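Ancillary protein 1 (Streptococcus pyogenes, PDB 2XI9) acts as a pilus-presented adhesin that carries an internal thioester bond required for efficient interaction with host cells. Local coordinates at residues G270-N273 against D274-A278. Numbering follows the deposited sequence.
Sequences GDMN and DSTLA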
loop_
_atom_site.group_PDB
_atom_site.type_symbol
_atom_site.label_atom_id
_atom_site.label_comp_id
_atom_site.label_asym_id
_atom_site.label_seq_id
_atom_site.Cartn_x
_atom_site.Cartn_y
_atom_site.Cartn_z
ATOM N N GLY A 270 18.141 11.355 11.713
ATOM C CA GLY A 270 19.168 12.164 12.325
ATOM C C GLY A 270 20.246 12.656 11.365
ATOM O O GLY A 270 20.803 13.723 11.573
ATOM N N ASP A 271 20.543 11.886 10.311
ATOM C CA ASP A 271 21.555 12.290 9.309
ATOM C C ASP A 271 20.999 13.248 8.228
ATOM O O ASP A 271 21.724 13.628 7.307
ATOM C CB ASP A 271 22.090 11.045 8.590
ATOM C CG ASP A 271 23.344 11.325 7.767
ATOM O OD1 ASP A 271 24.215 12.064 8.216
ATOM O OD2 ASP A 271 23.478 10.785 6.650
HETATM N N MSE A 272 19.724 13.620 8.305
HETATM C CA MSE A 272 19.146 14.570 7.343
HETATM C C MSE A 272 19.580 15.997 7.673
HETATM O O MSE A 272 19.390 16.472 8.802
HETATM C CB MSE A 272 17.604 14.448 7.352
HETATM C CG MSE A 272 16.895 15.298 6.359
HETATM SE SE MSE A 272 15.017 14.975 6.216
HETATM C CE MSE A 272 15.004 13.492 4.953
ATOM N N ASN A 273 20.159 16.696 6.697
ATOM C CA ASN A 273 20.600 18.079 6.910
ATOM C C ASN A 273 19.420 19.099 6.852
ATOM O O ASN A 273 18.289 18.741 6.495
ATOM C CB ASN A 273 21.780 18.444 5.988
ATOM C CG ASN A 273 21.382 18.617 4.517
ATOM O OD1 ASN A 273 20.197 18.723 4.202
ATOM N ND2 ASN A 273 22.387 18.662 3.614
ATOM N N ASP A 274 19.683 20.345 7.226
ATOM C CA ASP A 274 18.613 21.379 7.279
ATOM C C ASP A 274 17.911 21.604 5.929
ATOM O O ASP A 274 16.681 21.627 5.875
ATOM C CB ASP A 274 19.176 22.717 7.758
ATOM C CG ASP A 274 19.564 22.720 9.241
ATOM O OD1 ASP A 274 19.161 21.808 9.991
ATOM O OD2 ASP A 274 20.275 23.658 9.659
ATOM N N SER A 275 18.691 21.795 4.861
ATOM C CA SER A 275 18.148 21.934 3.484
ATOM C C SER A 275 17.201 20.816 3.093
ATOM O O SER A 275 16.176 21.073 2.483
ATOM C CB SER A 275 19.277 21.993 2.428
ATOM O OG SER A 275 20.125 23.074 2.679
ATOM N N THR A 276 17.555 19.569 3.407
ATOM C CA THR A 276 16.746 18.407 3.058
ATOM C C THR A 276 15.457 18.287 3.872
ATOM O O THR A 276 14.365 17.993 3.323
ATOM C CB THR A 276 17.598 17.097 3.097
ATOM O OG1 THR A 276 18.756 17.236 2.238
ATOM C CG2 THR A 276 16.805 15.935 2.683
ATOM N N LEU A 277 15.535 18.577 5.169
ATOM C CA LEU A 277 14.339 18.627 5.977
ATOM C C LEU A 277 13.407 19.779 5.498
ATOM O O LEU A 277 12.178 19.671 5.527
ATOM C CB LEU A 277 14.740 18.764 7.468
ATOM C CG LEU A 277 13.572 18.860 8.440
ATOM C CD1 LEU A 277 12.720 17.595 8.385
ATOM C CD2 LEU A 277 14.095 19.164 9.865
ATOM N N ALA A 278 13.967 20.885 5.018
ATOM C CA ALA A 278 13.106 21.986 4.525
ATOM C C ALA A 278 12.305 21.491 3.297
ATOM O O ALA A 278 11.133 21.810 3.134
ATOM C CB ALA A 278 13.918 23.221 4.195
#
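Asn273 caps the N-terminus of helix 274-288 by turning its side-chain oxygen back onto Thr276. OD1 receives two bonds from that one residue, and they reach it from different directions. The amide Thr276 N lies 2.9 Å from Asn273 OD1, almost in line with the side-chain carbonyl (C=O...N 168°). The hydroxyl Thr276 OG1, also 2.9 Å from Asn273 OD1, donates from above the carbonyl plane, 38° out of it, and misses the lone pairs. With Asn273 CG between its own backbone N and carbonyl carbon (chi1 72°), the amide folds over the first turn, where it crosses the Thr276 side chain at about a right angle. Asn273 O accepts the first i to i+4 helical hydrogen bond, from Leu277 N at 3.1 Å.

One residue earlier, the selenomethionine Met272 lies along the Thr276 methyl side of the cap. Its CG meets the methyl of Thr276 (CG to CG2 3.7 Å), while SE rests against the helix backbone, 3.7 Å from Leu277 CA. A bend at chi3 brings CE back to the Thr276 methyl, 3.8 Å from CG2. Thr276 thus divides its two branches, hydroxyl to the cap and methyl to Met272, which also packs on Ala243 and Leu247 of helix 238-253. At the first position of the helix, Asp274 uses its OD1 in a salt bridge with Lys260.

Within the thioester domain, this N-cap with an apolar flank satisfies a first-turn amide and hydroxyl together, and the negative end of the Asn273 carbonyl probably complements the helix dipole.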